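PDB 3QQM: Mlr3007 protein from Mesorhizobium loti, which probably uses pyridoxal 5'-phosphate to transfer amino groups between branched-chain amino acids and 2-oxoglutarate, as a class-IV aminotransferase. Local coordinates for residues A70-R74 with S86-Y90; L31-H36 with G209-R213. One frame throughout, in Å; residues are numbered along the deposited sequence.

Contact 1 of 2, residues A70-R74 with S86-Y90; sequences AMRTR and SAQPY
Residues 70-74 and 86-90 run antiparallel as the two arms of a beta hairpin, strands 71-78 and 83-89, their short axes 4.3 Å apart at closest approach. Arg72 with Gln88 and Arg74 with Ser86 are hydrogen-bonded pairs, each closed by two backbone bonds; Thr73 with Ala87 and Met71 with Pro89 are non-hydrogen-bonded pairs between and beyond them. Beyond the Met71-Pro89 pair, Tyr90 N donates to Ala70 O at 2.9 Å. A water bridges the same Ala70 O and Tyr90 O. The hairpin forms one side of a four-stranded antiparallel sheet, with strand 83-89 outermost within the chain: Met71 and Thr73 bond on their other side to Trp24 and Met22 of strand 17-25, and helix 53-64 covers the face bearing Thr73 and Ala87, with Leu64 touching both. Met71, a selenomethionine, reaches over the partner strand, because bends at chi2 (-69°) and chi3 (-68°) fold its chain back; the terminal CE lies 3.4 Å from Gln88 C and 3.9 Å from Ala87 CB, while SE rests beside Pro89. Across the other face, Arg72 stays extended, whereas Arg74 bends at chi3 (62°), which turns a face of its guanidinium onto the Ser86 methylene, NH2 lying 3.7 Å from CB. At the hairpin's open end, Ala70 CB meets the edge of the Tyr90 ring, 4.0 Å from CD2.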
loop_
_atom_site.group_PDB
_atom_site.type_symbol
_atom_site.label_atom_id
_atom_site.label_comp_id
_atom_site.label_asym_id
_atom_site.label_seq_id
_atom_site.Cartn_x
_atom_site.Cartn_y
_atom_site.Cartn_z
ATOM N N ALA A 70 7.668 5.379 -17.649
ATOM C CA ALA A 70 7.306 4.984 -16.280
ATOM C C ALA A 70 7.003 3.480 -16.186
ATOM O O ALA A 70 6.337 2.934 -17.036
ATOM C CB ALA A 70 6.114 5.802 -15.783
HETATM N N MSE A 71 7.508 2.830 -15.146
HETATM C CA MSE A 71 7.301 1.396 -14.959
HETATM C C MSE A 71 6.798 1.065 -13.564
HETATM O O MSE A 71 7.212 1.700 -12.597
HETATM C CB MSE A 71 8.637 0.652 -15.133
HETATM C CG MSE A 71 9.418 0.974 -16.415
HETATM SE SE MSE A 71 8.580 0.324 -18.070
HETATM C CE MSE A 71 8.810 -1.553 -17.779
ATOM N N ARG A 72 5.884 0.099 -13.463
ATOM C CA ARG A 72 5.440 -0.406 -12.174
ATOM C C ARG A 72 6.489 -1.446 -11.895
ATOM O O ARG A 72 6.777 -2.298 -12.751
ATOM C CB ARG A 72 4.075 -1.064 -12.244
ATOM C CG ARG A 72 3.627 -1.723 -10.935
ATOM C CD ARG A 72 2.290 -2.417 -11.060
ATOM N NE ARG A 72 1.970 -3.177 -9.837
ATOM C CZ ARG A 72 2.373 -4.441 -9.599
ATOM N NH1 ARG A 72 3.121 -5.087 -10.499
ATOM N NH2 ARG A 72 2.052 -5.060 -8.452
ATOM N N THR A 73 7.118 -1.341 -10.735
ATOM C CA THR A 73 8.177 -2.227 -10.365
ATOM C C THR A 73 7.871 -2.953 -9.081
ATOM O O THR A 73 7.584 -2.328 -8.082
ATOM C CB THR A 73 9.457 -1.429 -10.161
ATOM O OG1 THR A 73 9.742 -0.677 -11.357
ATOM C CG2 THR A 73 10.628 -2.367 -9.802
ATOM N N ARG A 74 7.929 -4.283 -9.115
ATOM C CA ARG A 74 7.685 -5.072 -7.922
ATOM C C ARG A 74 8.991 -5.724 -7.471
ATOM O O ARG A 74 9.578 -6.525 -8.199
ATOM C CB ARG A 74 6.635 -6.165 -8.156
ATOM C CG ARG A 74 6.261 -6.893 -6.852
ATOM C CD ARG A 74 5.521 -8.203 -7.041
ATOM N NE ARG A 74 6.344 -9.166 -7.776
ATOM C CZ ARG A 74 6.122 -9.555 -9.034
ATOM N NH1 ARG A 74 5.029 -9.159 -9.699
ATOM N NH2 ARG A 74 6.951 -10.407 -9.606
ATOM N N SER A 86 10.565 -7.108 -10.881
ATOM C CA SER A 86 9.815 -7.149 -12.113
ATOM C C SER A 86 9.324 -5.756 -12.461
ATOM O O SER A 86 8.743 -5.056 -11.604
ATOM C CB SER A 86 8.617 -8.067 -11.959
ATOM O OG SER A 86 7.741 -7.965 -13.065
ATOM N N ALA A 87 9.519 -5.377 -13.727
ATOM C CA ALA A 87 9.082 -4.085 -14.220
ATOM C C ALA A 87 8.191 -4.234 -15.457
ATOM O O ALA A 87 8.497 -5.004 -16.373
ATOM C CB ALA A 87 10.284 -3.206 -14.548
ATOM N N GLN A 88 7.091 -3.495 -15.463
ATOM C CA GLN A 88 6.169 -3.458 -16.586
ATOM C C GLN A 88 5.665 -2.032 -16.695
ATOM O O GLN A 88 5.623 -1.330 -15.716
ATOM C CB GLN A 88 5.014 -4.420 -16.384
ATOM C CG GLN A 88 5.434 -5.812 -16.070
ATOM C CD GLN A 88 4.316 -6.774 -16.196
ATOM O OE1 GLN A 88 3.812 -7.012 -17.298
ATOM N NE2 GLN A 88 3.924 -7.384 -15.068
ATOM N N PRO A 89 5.241 -1.609 -17.888
ATOM C CA PRO A 89 4.798 -0.224 -18.049
ATOM C C PRO A 89 3.721 0.219 -17.065
ATOM O O PRO A 89 2.749 -0.484 -16.856
ATOM C CB PRO A 89 4.246 -0.193 -19.491
ATOM C CG PRO A 89 4.917 -1.275 -20.175
ATOM C CD PRO A 89 5.127 -2.360 -19.143
ATOM N N TYR A 90 3.921 1.379 -16.453
ATOM C CA TYR A 90 2.942 1.942 -15.537
ATOM C C TYR A 90 1.775 2.485 -16.354
ATOM O O TYR A 90 1.975 3.136 -17.374
ATOM C CB TYR A 90 3.573 3.043 -14.692
ATOM C CG TYR A 90 2.591 3.875 -13.880
ATOM C CD1 TYR A 90 1.737 3.278 -12.953
ATOM C CD2 TYR A 90 2.566 5.268 -13.987
ATOM C CE1 TYR A 90 0.845 4.048 -12.187
ATOM C CE2 TYR A 90 1.682 6.039 -13.215
ATOM C CZ TYR A 90 0.832 5.421 -12.326
ATOM O OH TYR A 90 -0.039 6.161 -11.559
HETATM O O HOH W 1 4.193 4.513 -18.800
#

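Contact 2 of 2, residues L31-H36 with G209-R213; sequences LRFDRH and GNSLR
The turn that follows strand 205-210 binds the cofactor phosphate, and here it meets the start of helix 33-47: Ser211 N donates to a phosphate oxygen, OP2, of the pyridoxal-lysine at position 118, while the serine's side chain and carbonyl are held by Arg32 and His36. Arg32, at the N-cap position of the helix, grips Ser211 side-on with two nitrogens. Its NE donates to Ser211 OG at 3.0 Å, and its NH2 to Ser211 O at 2.7 Å; the carbonyl oxygen receives the latter on a lone pair, and both acceptors lie near the guanidinium plane. A bend at chi3 (-78°) turns this edge toward the serine, Leu31 CG lies over one face of the group, toward its rim, and NH1 forms a salt bridge with Glu183 of helix 179-186. Ser211 OG, placed opposite its own backbone N by a chi1 of -171°, also meets the edge of the imidazole, 2.6 Å from His36 NE2, in a hydrogen bond that either partner could donate. On the far side of that ring, ND1 bonds to Glu20. A water also bonds to the hydroxyl, 2.9 Å from Ser211 OG, and donates to Leu31 O. Within the turn, Asn210 OD1 accepts from Arg213 N at 2.7 Å, an Asx motif. With three partners on its buried hydroxyl, Ser211 is probably held in one rotamer, and the bonds to hydroxyl and carbonyl together are consistent with a second shell positioning the residue whose backbone N meets the phosphate.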
loop_
_atom_site.group_PDB
_atom_site.type_symbol
_atom_site.label_atom_id
_atom_site.label_comp_id
_atom_site.label_asym_id
_atom_site.label_seq_id
_atom_site.Cartn_x
_atom_site.Cartn_y
_atom_site.Cartn_z
ATOM N N LEU A 31 10.062 6.612 -7.555
ATOM C CA LEU A 31 9.432 7.640 -6.764
ATOM C C LEU A 31 9.470 7.165 -5.289
ATOM O O LEU A 31 9.221 5.997 -5.004
ATOM C CB LEU A 31 8.004 7.863 -7.260
ATOM C CG LEU A 31 7.267 9.157 -6.951
ATOM C CD1 LEU A 31 8.071 10.387 -7.414
ATOM C CD2 LEU A 31 5.859 9.154 -7.622
ATOM N N ARG A 32 9.888 8.060 -4.386
ATOM C CA ARG A 32 9.956 7.753 -2.956
ATOM C C ARG A 32 10.865 6.544 -2.670
ATOM O O ARG A 32 10.641 5.792 -1.731
ATOM C CB ARG A 32 8.534 7.529 -2.386
ATOM C CG ARG A 32 7.725 8.799 -2.266
ATOM C CD ARG A 32 6.280 8.516 -1.831
ATOM N NE ARG A 32 5.487 8.036 -2.952
ATOM C CZ ARG A 32 4.893 8.844 -3.824
ATOM N NH1 ARG A 32 4.963 10.173 -3.672
ATOM N NH2 ARG A 32 4.206 8.329 -4.834
ATOM N N PHE A 33 11.914 6.419 -3.484
ATOM C CA PHE A 33 12.852 5.311 -3.405
ATOM C C PHE A 33 13.413 5.100 -2.024
ATOM O O PHE A 33 13.359 4.004 -1.517
ATOM C CB PHE A 33 13.981 5.503 -4.439
ATOM C CG PHE A 33 14.865 4.274 -4.663
ATOM C CD1 PHE A 33 14.379 2.977 -4.477
ATOM C CD2 PHE A 33 16.089 4.422 -5.314
ATOM C CE1 PHE A 33 15.181 1.870 -4.771
ATOM C CE2 PHE A 33 16.878 3.313 -5.629
ATOM C CZ PHE A 33 16.426 2.047 -5.354
ATOM N N ASP A 34 13.907 6.146 -1.394
ATOM C CA ASP A 34 14.489 5.979 -0.072
ATOM C C ASP A 34 13.445 5.513 0.958
ATOM O O ASP A 34 13.748 4.677 1.792
ATOM C CB ASP A 34 15.266 7.218 0.380
ATOM C CG ASP A 34 14.446 8.469 0.362
ATOM O OD1 ASP A 34 13.236 8.398 0.030
ATOM O OD2 ASP A 34 15.021 9.531 0.675
ATOM N N ARG A 35 12.234 6.020 0.885
ATOM C CA ARG A 35 11.225 5.558 1.802
ATOM C C ARG A 35 10.993 4.050 1.603
ATOM O O ARG A 35 10.912 3.339 2.576
ATOM C CB ARG A 35 9.928 6.336 1.671
ATOM C CG ARG A 35 10.046 7.812 2.111
ATOM C CD ARG A 35 8.681 8.474 2.195
ATOM N NE ARG A 35 8.770 9.843 2.671
ATOM C CZ ARG A 35 8.785 10.204 3.962
ATOM N NH1 ARG A 35 8.759 9.292 4.924
ATOM N NH2 ARG A 35 8.874 11.494 4.292
ATOM N N HIS A 36 10.943 3.581 0.344
ATOM C CA HIS A 36 10.724 2.151 0.054
ATOM C C HIS A 36 11.825 1.265 0.613
ATOM O O HIS A 36 11.540 0.234 1.201
ATOM C CB HIS A 36 10.557 1.872 -1.451
ATOM C CG HIS A 36 9.254 2.358 -2.008
ATOM N ND1 HIS A 36 8.060 1.700 -1.791
ATOM C CD2 HIS A 36 8.954 3.437 -2.771
ATOM C CE1 HIS A 36 7.083 2.368 -2.373
ATOM N NE2 HIS A 36 7.598 3.424 -2.975
ATOM N N GLY A 209 -4.844 5.937 -1.550
ATOM C CA GLY A 209 -3.594 6.087 -2.290
ATOM C C GLY A 209 -2.493 5.149 -1.908
ATOM O O GLY A 209 -2.584 4.441 -0.891
ATOM N N ASN A 210 -1.486 5.088 -2.781
ATOM C CA ASN A 210 -0.299 4.299 -2.557
ATOM C C ASN A 210 0.866 4.963 -3.269
ATOM O O ASN A 210 0.685 5.947 -3.987
ATOM C CB ASN A 210 -0.469 2.831 -2.956
ATOM C CG ASN A 210 -0.847 2.637 -4.411
ATOM O OD1 ASN A 210 -0.450 3.390 -5.293
ATOM N ND2 ASN A 210 -1.567 1.576 -4.666
ATOM N N SER A 211 2.069 4.459 -3.023
ATOM C CA SER A 211 3.257 5.056 -3.616
ATOM C C SER A 211 3.236 4.965 -5.143
ATOM O O SER A 211 3.680 5.863 -5.823
ATOM C CB SER A 211 4.529 4.394 -3.086
ATOM O OG SER A 211 5.656 5.132 -3.513
ATOM N N LEU A 212 2.727 3.862 -5.656
ATOM C CA LEU A 212 2.672 3.651 -7.071
ATOM C C LEU A 212 1.790 4.672 -7.786
ATOM O O LEU A 212 2.214 5.264 -8.765
ATOM C CB LEU A 212 2.162 2.246 -7.386
ATOM C CG LEU A 212 1.964 1.953 -8.868
ATOM C CD1 LEU A 212 3.297 2.145 -9.649
ATOM C CD2 LEU A 212 1.327 0.541 -9.103
ATOM N N ARG A 213 0.589 4.901 -7.268
ATOM C CA ARG A 213 -0.369 5.782 -7.964
ATOM C C ARG A 213 -0.589 7.165 -7.424
ATOM O O ARG A 213 -1.211 7.960 -8.100
ATOM C CB ARG A 213 -1.744 5.098 -8.032
ATOM C CG ARG A 213 -1.728 3.826 -8.801
ATOM C CD ARG A 213 -3.115 3.335 -9.175
ATOM N NE ARG A 213 -3.034 2.094 -9.965
ATOM C CZ ARG A 213 -2.865 2.060 -11.280
ATOM N NH1 ARG A 213 -2.769 3.178 -11.984
ATOM N NH2 ARG A 213 -2.765 0.901 -11.897
HETATM O O HOH W 2 6.797 4.906 -6.162
#

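Contact 1 is a surface contact made between neighbouring strands of one hairpin, whereas contact 2 is buried, closer to the centre of the chain (about 9 Å between centres, against about 16 Å for contact 1), and joins a helix start to a turn distant in sequence. Backbone ladder bonds dominate the first, with apolar and methylene packing around them; the second rests on side-chain bonds from charged and polar groups to a single serine beside the cofactor phosphate. Strand 17-25 lies next to both, pairing with strand 71-78 and touching the helix start. The two also touch directly: Arg72 CD packs on Leu212 CD2, and Tyr90 OH lies 3.6 Å from Arg213 CA, so the hairpin borders the phosphate-binding turn.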